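PDB 4M8A: ATP-dependent zinc metalloprotease FtsH from Thermotoga maritima, which probably acts as a membrane-bound, ATP-dependent zinc metallopeptidase that degrades cytoplasmic and membrane proteins processively. Local coordinates for residues L7-F12 with S55-K60; L34-K39 with Y44-P49. All blocks are in the same frame, centred on the assembly; numbering follows the deposited sequence. Where two conformers were deposited one is given.

How the contacts relate
Both contacts belong to the small alpha/beta periplasmic domain of FtsH, in which two helices and a four-stranded mixed sheet share one core. Contact 1 joins the start of helix 9-17 to helix 55-63. Contact 2 pairs strands 33-38 and 43-47, a beta hairpin at one side of the sheet. Along the chain the hairpin is nested inside the loop closed by contact 1, and strand 43-47 is followed by helix 55-63. The centres are about 9 Å apart. The two touch directly: Phe-12 packs on Val-36, and Leu-7 lies against Tyr-44 and Val-46. Both also reach a neighbouring subunit of the six-chain assembly.

Contact 1 of 2, residues L7-F12 with S55-K60; sequences LSYTSF and SQLIEK
The N-terminal turn of helix 9-17 meets helix 55-63 at a small, buried helix-to-helix contact in the core of the periplasmic domain. Leu-57 carries the contact on the second helix. Its two methyls take different aromatic partners. Leu-57 CD2 lies 3.7 Å from Tyr-9 OH, at the edge of the ring and near its plane. Leu-57 CD1 sits 4.2 Å from Phe-12 CE2 and approaches that ring obliquely. Tyr-9 and Leu-57 reach for each other from opposite directions. In Tyr-9, CG is anti to the backbone N (chi1 -174°), which carries the phenol toward the second helix while the backbones stay well apart. The nearest CA atoms, those of Phe-12 and Leu-57, are 11.3 Å from each other. The side chains therefore do the bridging, and the joint is apolar apart from the phenol oxygen. On helix 55-63, Glu-59 OE2 is hydrogen-bonded to Tyr-9 OH of a neighbouring subunit. The first helix is capped by Ser-8, whose OG accepts from Ser-11 N at 3.0 Å with an angle of 160° at the hydrogen. Trp-50 packs edge-to-face with Tyr-9, and Ala-51 touches Leu-57. Phe-12 continues toward the sheet, resting on strands 33-38 and 43-47.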
loop_
_atom_site.group_PDB
_atom_site.type_symbol
_atom_site.label_atom_id
_atom_site.label_comp_id
_atom_site.label_asym_id
_atom_site.label_seq_id
_atom_site.Cartn_x
_atom_site.Cartn_y
_atom_site.Cartn_z
ATOM N N LEU B 7 6.945 -13.163 21.498
ATOM C CA LEU B 7 6.134 -12.015 21.125
ATOM C C LEU B 7 4.780 -12.528 20.632
ATOM O O LEU B 7 4.719 -13.439 19.807
ATOM C CB LEU B 7 6.855 -11.241 20.017
ATOM C CG LEU B 7 6.205 -10.001 19.419
ATOM C CD1 LEU B 7 6.156 -8.900 20.455
ATOM C CD2 LEU B 7 6.997 -9.549 18.201
ATOM N N SER B 8 3.691 -11.968 21.136
ATOM C CA SER B 8 2.370 -12.415 20.696
ATOM C C SER B 8 2.121 -11.962 19.258
ATOM O O SER B 8 2.729 -10.992 18.780
ATOM C CB SER B 8 1.261 -11.877 21.622
ATOM O OG SER B 8 1.045 -10.488 21.403
ATOM N N TYR B 9 1.214 -12.647 18.572
ATOM C CA TYR B 9 0.823 -12.225 17.237
ATOM C C TYR B 9 0.261 -10.799 17.254
ATOM O O TYR B 9 0.597 -9.979 16.398
ATOM C CB TYR B 9 -0.148 -13.227 16.581
ATOM C CG TYR B 9 -0.429 -12.859 15.145
ATOM C CD1 TYR B 9 0.536 -13.042 14.159
ATOM C CD2 TYR B 9 -1.632 -12.285 14.782
ATOM C CE1 TYR B 9 0.294 -12.682 12.854
ATOM C CE2 TYR B 9 -1.880 -11.918 13.459
ATOM C CZ TYR B 9 -0.910 -12.119 12.507
ATOM O OH TYR B 9 -1.118 -11.747 11.195
ATOM N N THR B 10 -0.574 -10.483 18.240
ATOM C CA THR B 10 -1.133 -9.136 18.324
ATOM C C THR B 10 -0.041 -8.077 18.455
ATOM O O THR B 10 -0.077 -7.048 17.774
ATOM C CB THR B 10 -2.104 -9.031 19.500
ATOM O OG1 THR B 10 -3.121 -10.014 19.324
ATOM C CG2 THR B 10 -2.763 -7.661 19.547
ATOM N N SER B 11 0.937 -8.339 19.316
ATOM C CA SER B 11 2.025 -7.392 19.525
ATOM C C SER B 11 2.893 -7.265 18.271
ATOM O O SER B 11 3.390 -6.180 17.970
ATOM C CB SER B 11 2.872 -7.775 20.740
ATOM O OG SER B 11 2.176 -7.540 21.960
ATOM N N PHE B 12 3.044 -8.362 17.536
ATOM C CA PHE B 12 3.763 -8.355 16.265
ATOM C C PHE B 12 3.069 -7.435 15.268
ATOM O O PHE B 12 3.709 -6.584 14.650
ATOM C CB PHE B 12 3.843 -9.776 15.699
ATOM C CG PHE B 12 4.210 -9.839 14.237
ATOM C CD1 PHE B 12 5.442 -9.386 13.789
ATOM C CD2 PHE B 12 3.318 -10.370 13.314
ATOM C CE1 PHE B 12 5.774 -9.444 12.438
ATOM C CE2 PHE B 12 3.642 -10.441 11.969
ATOM C CZ PHE B 12 4.874 -9.982 11.525
ATOM N N SER B 55 -1.677 -14.026 2.543
ATOM C CA SER B 55 -1.156 -13.183 1.471
ATOM C C SER B 55 -1.341 -11.706 1.765
ATOM O O SER B 55 -0.559 -10.881 1.302
ATOM C CB SER B 55 -1.829 -13.522 0.139
ATOM O OG SER B 55 -3.212 -13.206 0.181
ATOM N N GLN B 56 -2.375 -11.379 2.533
ATOM C CA GLN B 56 -2.642 -9.989 2.888
ATOM C C GLN B 56 -1.560 -9.467 3.825
ATOM O O GLN B 56 -1.051 -8.355 3.645
ATOM C CB GLN B 56 -4.015 -9.863 3.537
ATOM C CG GLN B 56 -4.519 -8.451 3.667
ATOM C CD GLN B 56 -5.989 -8.426 4.020
ATOM O OE1 GLN B 56 -6.752 -9.307 3.627
ATOM N NE2 GLN B 56 -6.399 -7.402 4.760
ATOM N N LEU B 57 -1.186 -10.286 4.809
ATOM C CA LEU B 57 -0.116 -9.925 5.737
ATOM C C LEU B 57 1.204 -9.806 4.996
ATOM O O LEU B 57 1.960 -8.854 5.180
ATOM C CB LEU B 57 0.024 -10.965 6.843
ATOM C CG LEU B 57 1.272 -10.823 7.732
ATOM C CD1 LEU B 57 1.222 -9.566 8.614
ATOM C CD2 LEU B 57 1.482 -12.077 8.588
ATOM N N ILE B 58 1.476 -10.784 4.145
ATOM C CA ILE B 58 2.748 -10.814 3.431
ATOM C C ILE B 58 2.916 -9.622 2.498
ATOM O O ILE B 58 3.961 -8.980 2.492
ATOM C CB ILE B 58 2.940 -12.164 2.697
ATOM C CG1 ILE B 58 3.064 -13.270 3.755
ATOM C CG2 ILE B 58 4.175 -12.130 1.810
ATOM C CD1 ILE B 58 2.893 -14.697 3.241
ATOM N N GLU B 59 1.902 -9.297 1.717
ATOM C CA GLU B 59 2.101 -8.183 0.808
ATOM C C GLU B 59 2.142 -6.861 1.574
ATOM O O GLU B 59 2.831 -5.932 1.156
ATOM C CB GLU B 59 1.095 -8.196 -0.348
ATOM C CG GLU B 59 1.161 -9.460 -1.224
ATOM C CD GLU B 59 2.508 -9.686 -1.923
ATOM O OE1 GLU B 59 3.198 -8.704 -2.284
ATOM O OE2 GLU B 59 2.864 -10.865 -2.144
ATOM N N LYS B 60 1.457 -6.798 2.717
ATOM C CA LYS B 60 1.566 -5.646 3.620
ATOM C C LYS B 60 2.995 -5.440 4.137
ATOM O O LYS B 60 3.520 -4.320 4.118
ATOM C CB LYS B 60 0.615 -5.800 4.809
ATOM C CG LYS B 60 0.742 -4.718 5.885
ATOM C CD LYS B 60 -0.234 -4.991 7.032
ATOM C CE LYS B 60 0.057 -4.135 8.257
ATOM N NZ LYS B 60 -0.954 -4.352 9.339
#

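Contact 2 of 2, residues L34-K39 with Y44-P49; sequences LRVYTK and YEVDAP
Val-36 and Val-46 hold the same rotamer, with CG1 anti to the backbone N (chi1 180° and -177°), and this turns the CG2 methyls toward each other, 3.8 Å apart. The two valines are diagonal neighbours in an antiparallel beta hairpin, formed by strands 33-38 and 43-47. Three residue pairs set its register. Leu-34 with Val-46 and Val-36 with Tyr-44 are hydrogen-bonded pairs, and Arg-35 with Glu-45 is the non-hydrogen-bonded pair between them. Leu-34 N donates to Val-46 O at 2.8 Å, and Val-46 N returns a bond to Leu-34 O. Val-36 and Tyr-44 exchange a second pair of backbone bonds. The one from Tyr-44 N to Val-36 O is more bent than the other three, with 149° at the hydrogen. Between the pairs, Arg-35 CA makes a CA-H...O contact with Tyr-44 O at 3.3 Å.

The side chains sort onto two faces. Leu-34, Val-36, Tyr-44 and Val-46 share the face turned to helix 9-17. Leu-34 CD1 also reaches Ala-48 CB, just past the second strand. Arg-35 and Glu-45 occupy the other face, and their charged ends do not meet. Strand 23-29 continues the sheet beyond strand 33-38, bonding to the backbone of Arg-35 and Tyr-37. Asp-47 forms a salt bridge with Arg-72 of a neighbouring subunit. Near the turn, Thr-38 OG1 is hydrogen-bonded to Asp-40 OD1 and Arg-42 N, while its methyl CG2 meets the edge of the Tyr-44 ring, in plane, 3.6 Å from CE2.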
loop_
_atom_site.group_PDB
_atom_site.type_symbol
_atom_site.label_atom_id
_atom_site.label_comp_id
_atom_site.label_asym_id
_atom_site.label_seq_id
_atom_site.Cartn_x
_atom_site.Cartn_y
_atom_site.Cartn_z
ATOM N N LEU B 34 7.424 -17.259 13.241
ATOM C CA LEU B 34 8.002 -16.104 12.590
ATOM C C LEU B 34 9.119 -15.585 13.457
ATOM O O LEU B 34 8.946 -15.406 14.654
ATOM C CB LEU B 34 6.970 -14.978 12.447
ATOM C CG LEU B 34 5.583 -15.318 11.915
ATOM C CD1 LEU B 34 4.726 -14.072 11.891
ATOM C CD2 LEU B 34 5.657 -15.951 10.537
ATOM N N ARG B 35 10.283 -15.353 12.869
ATOM C CA ARG B 35 11.333 -14.667 13.594
ATOM C C ARG B 35 11.351 -13.235 13.110
ATOM O O ARG B 35 11.466 -12.965 11.907
ATOM C CB ARG B 35 12.682 -15.336 13.375
ATOM C CG ARG B 35 12.845 -16.631 14.133
ATOM C CD ARG B 35 14.300 -17.007 14.177
ATOM N NE ARG B 35 14.598 -18.089 13.254
ATOM C CZ ARG B 35 15.204 -17.934 12.085
ATOM N NH1 ARG B 35 15.597 -16.729 11.673
ATOM N NH2 ARG B 35 15.429 -18.997 11.336
ATOM N N VAL B 36 11.207 -12.323 14.056
ATOM C CA VAL B 36 10.998 -10.915 13.755
ATOM C C VAL B 36 12.188 -10.095 14.259
ATOM O O VAL B 36 12.493 -10.084 15.443
ATOM C CB VAL B 36 9.698 -10.412 14.403
ATOM C CG1 VAL B 36 9.467 -8.939 14.095
ATOM C CG2 VAL B 36 8.513 -11.271 13.950
ATOM N N TYR B 37 12.862 -9.427 13.341
ATOM C CA TYR B 37 14.042 -8.638 13.653
ATOM C C TYR B 37 13.703 -7.159 13.622
ATOM O O TYR B 37 12.975 -6.703 12.748
ATOM C CB TYR B 37 15.154 -8.933 12.642
ATOM C CG TYR B 37 15.629 -10.362 12.655
ATOM C CD1 TYR B 37 14.937 -11.363 11.960
ATOM C CD2 TYR B 37 16.772 -10.723 13.360
ATOM C CE1 TYR B 37 15.382 -12.679 11.975
ATOM C CE2 TYR B 37 17.221 -12.030 13.379
ATOM C CZ TYR B 37 16.522 -13.007 12.693
ATOM O OH TYR B 37 16.967 -14.319 12.729
ATOM N N THR B 38 14.257 -6.411 14.561
ATOM C CA THR B 38 14.018 -4.986 14.643
ATOM C C THR B 38 15.254 -4.185 14.262
ATOM O O THR B 38 16.389 -4.676 14.337
ATOM C CB THR B 38 13.587 -4.558 16.044
ATOM O OG1 THR B 38 14.636 -4.856 16.971
ATOM C CG2 THR B 38 12.323 -5.274 16.457
ATOM N N LYS B 39 15.023 -2.937 13.872
ATOM C CA LYS B 39 16.106 -2.050 13.473
ATOM C C LYS B 39 17.044 -1.742 14.625
ATOM O O LYS B 39 18.200 -1.380 14.393
ATOM C CB LYS B 39 15.543 -0.759 12.884
ATOM C CG LYS B 39 14.747 -0.995 11.612
ATOM C CD LYS B 39 14.298 0.301 10.955
ATOM C CE LYS B 39 13.459 -0.002 9.715
ATOM N NZ LYS B 39 12.872 1.234 9.113
ATOM N N TYR B 44 12.655 -11.483 17.918
ATOM C CA TYR B 44 11.502 -12.016 18.610
ATOM C C TYR B 44 11.021 -13.256 17.894
ATOM O O TYR B 44 11.211 -13.402 16.681
ATOM C CB TYR B 44 10.374 -10.985 18.619
ATOM C CG TYR B 44 10.729 -9.706 19.329
ATOM C CD1 TYR B 44 10.550 -9.586 20.702
ATOM C CD2 TYR B 44 11.275 -8.627 18.636
ATOM C CE1 TYR B 44 10.877 -8.419 21.359
ATOM C CE2 TYR B 44 11.618 -7.457 19.287
ATOM C CZ TYR B 44 11.416 -7.355 20.650
ATOM O OH TYR B 44 11.746 -6.185 21.321
ATOM N N GLU B 45 10.373 -14.139 18.641
ATOM C CA GLU B 45 9.776 -15.338 18.091
ATOM C C GLU B 45 8.259 -15.270 18.246
ATOM O O GLU B 45 7.743 -15.083 19.353
ATOM C CB GLU B 45 10.359 -16.568 18.806
ATOM C CG GLU B 45 9.636 -17.862 18.563
ATOM C CD GLU B 45 10.321 -19.046 19.232
ATOM O OE1 GLU B 45 11.566 -19.023 19.380
ATOM O OE2 GLU B 45 9.606 -19.994 19.615
ATOM N N VAL B 46 7.555 -15.414 17.129
ATOM C CA VAL B 46 6.104 -15.360 17.123
ATOM C C VAL B 46 5.572 -16.705 16.625
ATOM O O VAL B 46 5.797 -17.092 15.469
ATOM C CB VAL B 46 5.572 -14.244 16.189
ATOM C CG1 VAL B 46 4.040 -14.173 16.270
ATOM C CG2 VAL B 46 6.197 -12.902 16.531
ATOM N N ASP B 47 4.855 -17.414 17.489
ATOM C CA ASP B 47 4.274 -18.699 17.113
ATOM C C ASP B 47 2.947 -18.421 16.424
ATOM O O ASP B 47 1.960 -18.092 17.083
ATOM C CB ASP B 47 4.081 -19.569 18.359
ATOM C CG ASP B 47 3.664 -21.001 18.030
ATOM O OD1 ASP B 47 3.082 -21.249 16.944
ATOM O OD2 ASP B 47 3.914 -21.888 18.871
ATOM N N ALA B 48 2.928 -18.518 15.097
ATOM C CA ALA B 48 1.757 -18.093 14.322
ATOM C C ALA B 48 1.643 -18.874 13.017
ATOM O O ALA B 48 1.896 -18.321 11.945
ATOM C CB ALA B 48 1.822 -16.589 14.024
ATOM N N PRO B 49 1.244 -20.157 13.100
ATOM C CA PRO B 49 1.170 -20.987 11.889
ATOM C C PRO B 49 0.190 -20.457 10.836
ATOM O O PRO B 49 0.343 -20.787 9.660
ATOM C CB PRO B 49 0.694 -22.347 12.413
ATOM C CG PRO B 49 1.076 -22.360 13.865
ATOM C CD PRO B 49 1.007 -20.937 14.328
#